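Local coordinates for protein similar to metal-dependent hydrolase (Staphylococcus aureus subsp. aureus Mu50, PDB 3ESH), which is probably a metal-dependent hydrolase of the metallo-beta-lactamase superfamily, its substrate not established, at residues 6-11 and 49-54; 130-135 and 165-170; 177-182 and 190-195; 202-207 and 245-250. All blocks are in the same frame, centred on the assembly; numbering follows the deposited sequence.

Contact 1: residues 6-11 and 49-54; sequences ISIHYL and HPILIQ
Ile8 and Ile53 pack side by side on one face of the antiparallel strands 6-10 and 51-54, neighbours in one of the two mixed sheets of the metallo-beta-lactamase fold. Five backbone hydrogen bonds zip the pair together. Ser7 and Gln54 bond in both directions, as do His9 and Leu52; Gln54 N to Ser7 O is nearly straight (175°), whereas Leu52 N reaches His9 O at 2.7 Å with a more bent geometry (138°). Beyond the last pair, Leu11 N still bonds Pro50 O at 2.8 Å.

Apolar contacts fill the face carrying Ile8, Ile51 and Ile53, which is turned to strand 190-196. Ile8 CG1 stands beside its backbone N and a second bend at chi2 (-67°) brings CD1 back across the strand, where it lies 3.4 Å from Ile53 CG1. The CG2 methyl of Ile8 takes the other neighbour, Ile51 CG2, at 3.9 Å. On the reverse face Leu11 crosses Leu52 obliquely, and helix 87-92 packs on Leu11.

Ser7, His9 and Gln54 are also on the reverse face, where Gln54 NE2 bonds Asn59 and His9 meets the ring of Tyr94. Back on the Ile53 side, Ile6 CG2 touches Ile53 CG2 at 3.6 Å.

Contact 2: residues 130-135 and 165-170; sequences IHVVQQ and ILFEKH
The Phe167 ring lies against the backbone of Val133 and Gln134, its CE2 3.4 Å from Gln134 N and its CZ near Gln134 CB. Val132 approaches the same ring obliquely, CG1 standing 4.0 Å from Phe167 CD2 with the two side chains roughly at right angles. At the ring edge, in its plane, lie Lys169 C and His170 N, where the chain turns back. With CG between the backbone N and the carbonyl carbon (chi1 82°), the ring returns toward strand 130-134 although its CB points away. Two other flat groups, the Gln135 amide and the Glu168 carboxylate, run side by side with their planes 38° apart. Gln135 OE1 and Glu168 OE1, 3.3 Å apart, are both acceptors; Gln135 NE2 instead donates to Arg231 O and Glu234 OE1 of a neighbouring subunit, whose Arg231 also makes a salt bridge with Glu168 OE1.

These strands, 130-134 and 164-167, are the parallel pair of a beta-alpha-beta unit, joined through helix 135-142. Ile165 N to His131 O (2.8 Å) and Val133 N to Ile165 O (3.2 Å) open the backbone pairing, and Phe167 N to Val133 O continues it. Where strand gives way to helix, Gln135 N bonds Phe167 O at 2.8 Å. Leu166 CD2 rests 3.3 Å from Val133 O, while Ile130 CG2 touches Ile165 CG1 at 3.7 Å.

Contact 3: residues 177-182 and 190-195; sequences IKMQHS and TIITIE
Ile177 packs against both Ile192 and Ile194 on the buried face of two antiparallel strands. Its CD1, turned toward the opposite strand by chi2 of -68°, lies 3.6 Å from Ile194 CG2, the two side chains pointing the same way, while its CG2 meets Ile192 CG2 at 3.9 Å. Farther along, selenomethionine Met179 runs beside Ile192, and Met179 CB touches Thr190 CG2. From the facing sheet Ile6 packs on Ile177 and Ile194, and Val132 on Met179.

The reverse face is more polar, and more open toward Lys178. The extended chain of Lys178 leads its ammonium group away from strand 190-196; near the backbone its CB lies 3.5 Å from Thr193 OG1, while NZ makes a long, weak ion pair with Glu172. The Thr193 hydroxyl, placed between the backbone N and the carbonyl carbon (chi1 55°), adds a weak 3.3 Å hydrogen bond to Lys178 O, which already accepts Thr193 N. Helix 226-242 covers part of this side, reaching Gln180, Ile191 and Thr193. Ile191 CG2 is 3.9 Å from Ser182 CB, and Ser182 OG bonds His189.

Backbone hydrogen bonds join the strands: Lys178 pairs with Thr193 and Gln180 with Ile191, Gln180 N bonding Ile191 O at 2.9 Å. Together the strands form a beta hairpin, whose connecting loop carries His185 of a possible, unconfirmed metal site.

Contact 4: residues 202-207 and 245-250; sequences VHMGDI and YWFLFY
Val202 O accepts Leu248 N at 2.8 Å in an almost straight bond (178°), and Val202 N bonds Trp246 O, also at 2.8 Å; the two secure the parallel strands. Leu248 O in turn accepts the ND1-H of His203 at 3.0 Å, again almost straight. The oxygen lies at the edge of the imidazole, nearly in the ring plane, yet the donor stands well above the plane of the carbonyl (57° out of it) and so is not directed at a lone pair. With CG anti to the backbone N (chi1 173°), the ring extends along segment 245-250, where CE1 meets Tyr250 CB at 3.5 Å. The straight, in-plane bond, with Gly205 N over the ring, would hold the imidazole's rotation; Tyr250, for its part, sends its hydroxyl to Asp112 O.

The Val202 side chain packs on two aromatic rings: CB is 3.7 Å from Tyr245 CD2 and CG1 is 3.8 Å from Phe247 CD1. Selenomethionine Met204 makes a Met-aromatic contact at the edge of Phe247, SE lying 3.9 Å from CE1, and helix 226-242 packs on this side through Met236 and Phe240.

Past His203 the chain leaves the strand and brings Asp206 close to His185. These two and His110 face one vacant point, consistent with an empty metal site at the strand ends, as in the metallo-beta-lactamase superfamily.

All four contacts are largely buried, yet they divide between two sheets. Contacts 1 and 2 belong to one, antiparallel at 6-11 with 49-54 and parallel at 130-135 with 165-170, their centres about 20 Å apart without touching. Contacts 3 and 4 share the other, where Ile192 O and His203 N join neighbouring strands. Both bridge the sheets: contact 3 packs on contacts 1 and 2, with Ile194 also reaching Ile8 and Ile53, and Leu248 and Tyr250 of contact 4 meet contact 1. Aliphatic groups dominate contacts 1 and 3, whereas contact 4 is rich in aromatic rings and leads to the possible metal site. Contact 2 differs in carrying charged and amide groups to another subunit.

Contact 1: residues 6-11 and 49-54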
# COMPACT_ATOMS: atom_id res chain seq x y z
N ILE A 6 0.25 7.34 -40.57
CA ILE A 6 -0.76 6.42 -40.07
C ILE A 6 -2.19 6.76 -40.49
O ILE A 6 -2.63 7.92 -40.41
CB ILE A 6 -0.71 6.33 -38.52
CG1 ILE A 6 0.71 5.90 -38.08
CG2 ILE A 6 -1.74 5.33 -38.02
CD1 ILE A 6 0.88 5.73 -36.59
N SER A 7 -2.92 5.75 -40.94
CA SER A 7 -4.30 5.93 -41.34
C SER A 7 -5.21 5.41 -40.21
O SER A 7 -5.01 4.31 -39.69
CB SER A 7 -4.55 5.18 -42.65
OG SER A 7 -5.82 5.51 -43.19
N ILE A 8 -6.20 6.20 -39.83
CA ILE A 8 -7.11 5.82 -38.74
C ILE A 8 -8.56 5.82 -39.20
O ILE A 8 -9.01 6.77 -39.81
CB ILE A 8 -6.98 6.79 -37.55
CG1 ILE A 8 -5.56 6.76 -36.98
CG2 ILE A 8 -7.98 6.42 -36.48
CD1 ILE A 8 -5.18 5.46 -36.32
N HIS A 9 -9.30 4.75 -38.89
CA HIS A 9 -10.71 4.64 -39.25
C HIS A 9 -11.49 3.91 -38.17
O HIS A 9 -10.91 3.31 -37.27
CB HIS A 9 -10.90 3.88 -40.56
CG HIS A 9 -10.22 4.51 -41.73
ND1 HIS A 9 -8.99 4.10 -42.18
CD2 HIS A 9 -10.60 5.54 -42.52
CE1 HIS A 9 -8.62 4.86 -43.20
NE2 HIS A 9 -9.58 5.74 -43.42
N TYR A 10 -12.81 3.95 -38.27
CA TYR A 10 -13.65 3.26 -37.31
C TYR A 10 -14.42 2.12 -38.00
O TYR A 10 -14.65 2.17 -39.21
CB TYR A 10 -14.61 4.25 -36.61
CG TYR A 10 -15.58 4.97 -37.51
CD1 TYR A 10 -16.66 4.30 -38.10
CD2 TYR A 10 -15.44 6.33 -37.77
CE1 TYR A 10 -17.57 4.97 -38.91
CE2 TYR A 10 -16.35 7.01 -38.58
CZ TYR A 10 -17.41 6.33 -39.15
OH TYR A 10 -18.31 7.01 -39.95
N LEU A 11 -14.78 1.10 -37.22
CA LEU A 11 -15.51 -0.05 -37.74
C LEU A 11 -16.78 -0.27 -36.93
O LEU A 11 -16.77 -0.23 -35.70
CB LEU A 11 -14.63 -1.29 -37.66
CG LEU A 11 -13.19 -1.17 -38.12
CD1 LEU A 11 -12.38 -2.37 -37.63
CD2 LEU A 11 -13.14 -1.06 -39.65
N HIS A 49 -17.83 0.83 -31.74
CA HIS A 49 -17.08 0.85 -32.99
C HIS A 49 -15.55 0.77 -32.84
O HIS A 49 -14.89 1.75 -32.50
CB HIS A 49 -17.41 2.12 -33.79
CG HIS A 49 -18.85 2.23 -34.22
ND1 HIS A 49 -19.73 1.17 -34.17
CD2 HIS A 49 -19.55 3.29 -34.69
CE1 HIS A 49 -20.92 1.57 -34.60
NE2 HIS A 49 -20.84 2.85 -34.92
N PRO A 50 -14.97 -0.41 -33.11
CA PRO A 50 -13.52 -0.51 -32.97
C PRO A 50 -12.76 0.48 -33.86
O PRO A 50 -13.28 0.95 -34.85
CB PRO A 50 -13.26 -1.96 -33.35
CG PRO A 50 -14.47 -2.65 -32.78
CD PRO A 50 -15.58 -1.74 -33.27
N ILE A 51 -11.53 0.78 -33.47
CA ILE A 51 -10.71 1.72 -34.21
C ILE A 51 -9.64 1.02 -35.02
O ILE A 51 -8.72 0.41 -34.46
CB ILE A 51 -10.05 2.74 -33.24
CG1 ILE A 51 -11.14 3.51 -32.50
CG2 ILE A 51 -9.11 3.67 -34.00
CD1 ILE A 51 -10.63 4.49 -31.47
N LEU A 52 -9.75 1.10 -36.34
CA LEU A 52 -8.78 0.48 -37.24
C LEU A 52 -7.58 1.40 -37.43
O LEU A 52 -7.72 2.54 -37.85
CB LEU A 52 -9.41 0.20 -38.61
CG LEU A 52 -8.45 -0.31 -39.70
CD1 LEU A 52 -7.75 -1.58 -39.24
CD2 LEU A 52 -9.22 -0.57 -40.99
N ILE A 53 -6.39 0.88 -37.11
CA ILE A 53 -5.16 1.65 -37.26
C ILE A 53 -4.25 0.96 -38.25
O ILE A 53 -3.87 -0.19 -38.04
CB ILE A 53 -4.37 1.75 -35.95
CG1 ILE A 53 -5.23 2.37 -34.85
CG2 ILE A 53 -3.10 2.54 -36.18
CD1 ILE A 53 -4.49 2.49 -33.53
N GLN A 54 -3.87 1.66 -39.32
CA GLN A 54 -2.98 1.08 -40.33
C GLN A 54 -1.69 1.86 -40.47
O GLN A 54 -1.70 3.03 -40.84
CB GLN A 54 -3.68 1.01 -41.69
CG GLN A 54 -4.78 -0.03 -41.76
CD GLN A 54 -5.49 -0.05 -43.10
OE1 GLN A 54 -6.27 0.85 -43.42
NE2 GLN A 54 -5.24 -1.09 -43.88

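Contact 2: residues 130-135 and 165-170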
# COMPACT_ATOMS: atom_id res chain seq x y z
N ILE A 130 -1.96 -10.68 -32.68
CA ILE A 130 -1.42 -10.76 -31.33
C ILE A 130 -2.39 -9.91 -30.50
O ILE A 130 -2.74 -8.80 -30.92
CB ILE A 130 -0.00 -10.16 -31.27
CG1 ILE A 130 0.99 -11.11 -31.93
CG2 ILE A 130 0.39 -9.87 -29.83
CD1 ILE A 130 2.39 -10.57 -32.02
N HIS A 131 -2.83 -10.42 -29.36
CA HIS A 131 -3.75 -9.67 -28.51
C HIS A 131 -3.05 -9.13 -27.27
O HIS A 131 -2.45 -9.87 -26.49
CB HIS A 131 -4.95 -10.55 -28.13
CG HIS A 131 -5.81 -10.93 -29.30
ND1 HIS A 131 -7.19 -10.92 -29.24
CD2 HIS A 131 -5.49 -11.28 -30.56
CE1 HIS A 131 -7.67 -11.25 -30.43
NE2 HIS A 131 -6.67 -11.46 -31.24
N VAL A 132 -3.12 -7.81 -27.10
CA VAL A 132 -2.47 -7.12 -25.99
C VAL A 132 -3.44 -6.63 -24.92
O VAL A 132 -4.39 -5.89 -25.22
CB VAL A 132 -1.66 -5.95 -26.53
CG1 VAL A 132 -0.82 -5.33 -25.45
CG2 VAL A 132 -0.79 -6.43 -27.67
N VAL A 133 -3.20 -7.04 -23.68
CA VAL A 133 -4.04 -6.63 -22.56
C VAL A 133 -3.18 -6.31 -21.35
O VAL A 133 -2.11 -6.89 -21.15
CB VAL A 133 -5.04 -7.75 -22.13
CG1 VAL A 133 -6.02 -7.21 -21.10
CG2 VAL A 133 -5.78 -8.30 -23.34
N GLN A 134 -3.62 -5.35 -20.54
CA GLN A 134 -2.89 -4.99 -19.35
C GLN A 134 -3.02 -6.25 -18.46
O GLN A 134 -4.08 -6.89 -18.42
CB GLN A 134 -3.50 -3.72 -18.73
CG GLN A 134 -3.95 -3.79 -17.28
CD GLN A 134 -2.81 -3.71 -16.31
OE1 GLN A 134 -1.79 -3.09 -16.57
NE2 GLN A 134 -2.99 -4.34 -15.17
N GLN A 135 -1.93 -6.61 -17.80
CA GLN A 135 -1.90 -7.82 -16.98
C GLN A 135 -2.95 -7.94 -15.88
O GLN A 135 -3.53 -9.02 -15.69
CB GLN A 135 -0.50 -8.01 -16.39
CG GLN A 135 -0.31 -9.22 -15.52
CD GLN A 135 1.15 -9.61 -15.38
OE1 GLN A 135 2.04 -8.76 -15.36
NE2 GLN A 135 1.40 -10.90 -15.27
N ILE A 165 -0.33 -11.21 -25.20
CA ILE A 165 0.86 -10.57 -24.64
C ILE A 165 0.34 -9.62 -23.55
O ILE A 165 -0.62 -8.88 -23.78
CB ILE A 165 1.64 -9.75 -25.71
CG1 ILE A 165 2.28 -10.69 -26.73
CG2 ILE A 165 2.72 -8.90 -25.04
CD1 ILE A 165 3.33 -11.63 -26.14
N LEU A 166 0.96 -9.66 -22.37
CA LEU A 166 0.55 -8.82 -21.26
C LEU A 166 1.58 -7.75 -20.95
O LEU A 166 2.78 -7.96 -21.11
CB LEU A 166 0.34 -9.66 -20.01
CG LEU A 166 -0.73 -10.74 -20.14
CD1 LEU A 166 -0.62 -11.72 -19.02
CD2 LEU A 166 -2.08 -10.09 -20.19
N PHE A 167 1.09 -6.60 -20.49
CA PHE A 167 1.95 -5.49 -20.11
C PHE A 167 1.45 -4.91 -18.78
O PHE A 167 0.26 -5.03 -18.42
CB PHE A 167 1.96 -4.43 -21.23
CG PHE A 167 0.79 -3.48 -21.19
CD1 PHE A 167 0.90 -2.24 -20.59
CD2 PHE A 167 -0.43 -3.85 -21.74
CE1 PHE A 167 -0.18 -1.37 -20.54
CE2 PHE A 167 -1.52 -3.00 -21.69
CZ PHE A 167 -1.40 -1.75 -21.09
N GLU A 168 2.36 -4.30 -18.03
CA GLU A 168 2.00 -3.72 -16.74
C GLU A 168 1.65 -2.24 -16.79
O GLU A 168 0.49 -1.88 -16.60
CB GLU A 168 3.12 -3.98 -15.72
CG GLU A 168 3.23 -5.46 -15.35
CD GLU A 168 4.30 -5.76 -14.30
OE1 GLU A 168 4.41 -6.95 -13.91
OE2 GLU A 168 5.00 -4.83 -13.87
N LYS A 169 2.63 -1.38 -17.06
CA LYS A 169 2.38 0.06 -17.10
C LYS A 169 2.29 0.65 -18.51
O LYS A 169 1.34 1.37 -18.84
CB LYS A 169 3.45 0.80 -16.28
CG LYS A 169 3.17 2.28 -16.10
CD LYS A 169 4.34 3.01 -15.46
CE LYS A 169 4.25 4.51 -15.68
NZ LYS A 169 5.49 5.22 -15.25
N HIS A 170 3.28 0.36 -19.35
CA HIS A 170 3.27 0.87 -20.73
C HIS A 170 3.80 -0.19 -21.69
O HIS A 170 4.48 -1.12 -21.28
CB HIS A 170 4.09 2.16 -20.85
CG HIS A 170 5.40 2.12 -20.14
ND1 HIS A 170 6.43 1.29 -20.51
CD2 HIS A 170 5.85 2.81 -19.06
CE1 HIS A 170 7.46 1.46 -19.69
NE2 HIS A 170 7.13 2.37 -18.80

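Contact 3: residues 177-182 and 190-195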
# COMPACT_ATOMS: atom_id res chain seq x y z
N ILE A 177 2.65 3.66 -31.67
CA ILE A 177 1.47 3.25 -30.92
C ILE A 177 1.90 2.94 -29.49
O ILE A 177 2.64 1.99 -29.26
CB ILE A 177 0.83 2.00 -31.52
CG1 ILE A 177 0.78 2.10 -33.05
CG2 ILE A 177 -0.57 1.83 -30.96
CD1 ILE A 177 -0.15 3.14 -33.60
N LYS A 178 1.43 3.73 -28.52
CA LYS A 178 1.80 3.52 -27.12
C LYS A 178 0.63 3.27 -26.17
O LYS A 178 -0.25 4.12 -26.02
CB LYS A 178 2.63 4.71 -26.61
CG LYS A 178 3.85 5.03 -27.48
CD LYS A 178 4.78 6.05 -26.84
CE LYS A 178 5.96 6.39 -27.75
NZ LYS A 178 6.96 7.32 -27.14
N MSE A 179 0.62 2.11 -25.54
CA MSE A 179 -0.43 1.75 -24.59
C MSE A 179 0.00 2.18 -23.20
O MSE A 179 1.18 2.11 -22.87
CB MSE A 179 -0.67 0.25 -24.61
CG MSE A 179 -1.09 -0.20 -25.97
SE MSE A 179 -1.22 -2.10 -25.98
CE MSE A 179 -2.99 -2.27 -25.39
N GLN A 180 -0.94 2.61 -22.37
CA GLN A 180 -0.60 3.07 -21.03
C GLN A 180 -1.67 2.83 -19.96
O GLN A 180 -2.80 3.31 -20.05
CB GLN A 180 -0.25 4.56 -21.10
CG GLN A 180 0.16 5.16 -19.80
CD GLN A 180 0.50 6.64 -19.94
OE1 GLN A 180 0.46 7.40 -18.97
NE2 GLN A 180 0.85 7.05 -21.17
N HIS A 181 -1.29 2.07 -18.94
CA HIS A 181 -2.18 1.72 -17.83
C HIS A 181 -2.72 2.97 -17.14
O HIS A 181 -1.96 3.74 -16.58
CB HIS A 181 -1.40 0.87 -16.82
CG HIS A 181 -2.22 0.38 -15.67
ND1 HIS A 181 -3.52 -0.05 -15.81
CD2 HIS A 181 -1.89 0.17 -14.37
CE1 HIS A 181 -3.96 -0.51 -14.64
NE2 HIS A 181 -2.99 -0.39 -13.76
N SER A 182 -4.04 3.16 -17.18
CA SER A 182 -4.64 4.33 -16.55
C SER A 182 -5.42 3.98 -15.30
O SER A 182 -5.38 4.72 -14.32
CB SER A 182 -5.57 5.07 -17.51
OG SER A 182 -6.84 4.46 -17.58
N THR A 190 -6.76 0.77 -19.83
CA THR A 190 -5.66 1.30 -20.61
C THR A 190 -6.08 2.33 -21.67
O THR A 190 -7.16 2.25 -22.24
CB THR A 190 -4.90 0.12 -21.31
OG1 THR A 190 -4.42 -0.80 -20.31
CG2 THR A 190 -3.72 0.62 -22.13
N ILE A 191 -5.21 3.31 -21.93
CA ILE A 191 -5.48 4.30 -22.96
C ILE A 191 -4.41 4.12 -24.03
O ILE A 191 -3.35 3.58 -23.75
CB ILE A 191 -5.42 5.74 -22.39
CG1 ILE A 191 -4.01 6.08 -21.93
CG2 ILE A 191 -6.38 5.88 -21.21
CD1 ILE A 191 -3.73 7.54 -21.94
N ILE A 192 -4.67 4.56 -25.24
CA ILE A 192 -3.71 4.39 -26.33
C ILE A 192 -3.45 5.69 -27.08
O ILE A 192 -4.37 6.47 -27.34
CB ILE A 192 -4.22 3.30 -27.32
CG1 ILE A 192 -4.46 1.99 -26.55
CG2 ILE A 192 -3.22 3.08 -28.43
CD1 ILE A 192 -5.40 1.01 -27.24
N THR A 193 -2.20 5.94 -27.42
CA THR A 193 -1.83 7.14 -28.16
C THR A 193 -1.18 6.75 -29.49
O THR A 193 -0.47 5.75 -29.58
CB THR A 193 -0.84 8.02 -27.36
OG1 THR A 193 0.31 7.24 -27.00
CG2 THR A 193 -1.49 8.56 -26.10
N ILE A 194 -1.43 7.56 -30.51
CA ILE A 194 -0.89 7.33 -31.84
C ILE A 194 -0.11 8.57 -32.28
O ILE A 194 -0.63 9.68 -32.19
CB ILE A 194 -2.01 7.07 -32.85
CG1 ILE A 194 -3.02 6.09 -32.24
CG2 ILE A 194 -1.45 6.48 -34.13
CD1 ILE A 194 -4.24 5.86 -33.09
N GLU A 195 1.11 8.38 -32.75
CA GLU A 195 1.94 9.50 -33.21
C GLU A 195 2.73 9.15 -34.46
O GLU A 195 3.41 8.14 -34.50
CB GLU A 195 2.91 9.93 -32.11
CG GLU A 195 2.27 10.69 -30.96
CD GLU A 195 3.24 10.95 -29.80
OE1 GLU A 195 3.34 10.08 -28.90
OE2 GLU A 195 3.90 12.01 -29.79

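Contact 4: residues 202-207 and 245-250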
# COMPACT_ATOMS: atom_id res chain seq x y z
N VAL A 202 -5.23 10.30 -29.68
CA VAL A 202 -5.35 9.52 -28.47
C VAL A 202 -6.77 9.01 -28.26
O VAL A 202 -7.74 9.68 -28.60
CB VAL A 202 -4.93 10.33 -27.22
CG1 VAL A 202 -5.88 11.50 -27.01
CG2 VAL A 202 -4.88 9.43 -26.00
N HIS A 203 -6.86 7.81 -27.72
CA HIS A 203 -8.14 7.20 -27.41
C HIS A 203 -8.06 6.88 -25.93
O HIS A 203 -7.32 5.99 -25.53
CB HIS A 203 -8.36 5.91 -28.20
CG HIS A 203 -9.60 5.18 -27.80
ND1 HIS A 203 -10.84 5.76 -27.78
CD2 HIS A 203 -9.77 3.91 -27.35
CE1 HIS A 203 -11.74 4.89 -27.34
NE2 HIS A 203 -11.11 3.77 -27.07
N MSE A 204 -8.82 7.61 -25.12
CA MSE A 204 -8.81 7.40 -23.68
C MSE A 204 -9.82 6.36 -23.18
O MSE A 204 -10.15 6.33 -22.00
CB MSE A 204 -8.99 8.74 -22.97
CG MSE A 204 -7.68 9.49 -22.93
SE MSE A 204 -7.86 11.28 -22.38
CE MSE A 204 -8.39 10.95 -20.58
N GLY A 205 -10.27 5.49 -24.09
CA GLY A 205 -11.22 4.46 -23.69
C GLY A 205 -12.37 4.96 -22.83
O GLY A 205 -12.85 6.08 -23.00
N ASP A 206 -12.82 4.14 -21.88
CA ASP A 206 -13.94 4.52 -21.03
C ASP A 206 -13.64 5.51 -19.91
O ASP A 206 -14.42 5.67 -18.98
CB ASP A 206 -14.61 3.26 -20.46
CG ASP A 206 -15.44 2.53 -21.49
OD1 ASP A 206 -15.65 3.08 -22.59
OD2 ASP A 206 -15.90 1.40 -21.21
N ILE A 207 -12.50 6.18 -20.02
CA ILE A 207 -12.11 7.18 -19.05
C ILE A 207 -12.48 8.54 -19.68
O ILE A 207 -12.40 9.59 -19.05
CB ILE A 207 -10.58 7.05 -18.70
CG1 ILE A 207 -10.41 7.00 -17.20
CG2 ILE A 207 -9.79 8.23 -19.24
CD1 ILE A 207 -11.25 5.94 -16.54
N TYR A 245 -3.77 17.26 -29.68
CA TYR A 245 -4.10 15.88 -29.98
C TYR A 245 -5.51 15.74 -30.53
O TYR A 245 -6.39 16.56 -30.26
CB TYR A 245 -4.04 15.02 -28.72
CG TYR A 245 -2.73 14.36 -28.42
CD1 TYR A 245 -1.62 15.10 -28.01
CD2 TYR A 245 -2.61 12.98 -28.48
CE1 TYR A 245 -0.42 14.46 -27.66
CE2 TYR A 245 -1.44 12.34 -28.13
CZ TYR A 245 -0.35 13.08 -27.72
OH TYR A 245 0.79 12.43 -27.33
N TRP A 246 -5.72 14.68 -31.32
CA TRP A 246 -7.03 14.37 -31.85
C TRP A 246 -7.57 13.36 -30.85
O TRP A 246 -6.87 12.40 -30.50
CB TRP A 246 -6.93 13.70 -33.21
CG TRP A 246 -6.91 14.64 -34.36
CD1 TRP A 246 -5.82 15.12 -35.01
CD2 TRP A 246 -8.05 15.21 -35.00
NE1 TRP A 246 -6.21 15.96 -36.02
CE2 TRP A 246 -7.58 16.04 -36.03
CE3 TRP A 246 -9.43 15.11 -34.78
CZ2 TRP A 246 -8.43 16.76 -36.87
CZ3 TRP A 246 -10.28 15.84 -35.62
CH2 TRP A 246 -9.78 16.65 -36.64
N PHE A 247 -8.78 13.56 -30.37
CA PHE A 247 -9.36 12.62 -29.42
C PHE A 247 -10.25 11.67 -30.20
O PHE A 247 -11.19 12.10 -30.87
CB PHE A 247 -10.18 13.36 -28.37
CG PHE A 247 -9.35 14.04 -27.32
CD1 PHE A 247 -9.02 13.39 -26.14
CD2 PHE A 247 -8.90 15.35 -27.49
CE1 PHE A 247 -8.28 14.01 -25.15
CE2 PHE A 247 -8.15 15.99 -26.51
CZ PHE A 247 -7.84 15.32 -25.34
N LEU A 248 -9.93 10.38 -30.14
CA LEU A 248 -10.70 9.35 -30.83
C LEU A 248 -11.71 8.72 -29.87
O LEU A 248 -11.42 8.52 -28.69
CB LEU A 248 -9.78 8.28 -31.38
CG LEU A 248 -8.63 8.75 -32.28
CD1 LEU A 248 -7.85 7.56 -32.82
CD2 LEU A 248 -9.18 9.59 -33.41
N PHE A 249 -12.90 8.41 -30.38
CA PHE A 249 -13.95 7.82 -29.56
C PHE A 249 -14.44 6.49 -30.08
O PHE A 249 -14.41 6.23 -31.28
CB PHE A 249 -15.10 8.80 -29.44
CG PHE A 249 -14.74 10.04 -28.68
CD1 PHE A 249 -14.71 10.03 -27.28
CD2 PHE A 249 -14.35 11.20 -29.37
CE1 PHE A 249 -14.30 11.16 -26.57
CE2 PHE A 249 -13.95 12.32 -28.67
CZ PHE A 249 -13.91 12.31 -27.27
N TYR A 250 -14.88 5.65 -29.16
CA TYR A 250 -15.36 4.32 -29.46
C TYR A 250 -16.86 4.27 -29.23
O TYR A 250 -17.57 3.57 -29.93
CB TYR A 250 -14.65 3.32 -28.54
CG TYR A 250 -15.10 1.87 -28.62
CD1 TYR A 250 -14.50 0.98 -29.51
CD2 TYR A 250 -16.08 1.38 -27.76
CE1 TYR A 250 -14.86 -0.37 -29.52
CE2 TYR A 250 -16.44 0.03 -27.76
CZ TYR A 250 -15.82 -0.84 -28.65
OH TYR A 250 -16.16 -2.17 -28.62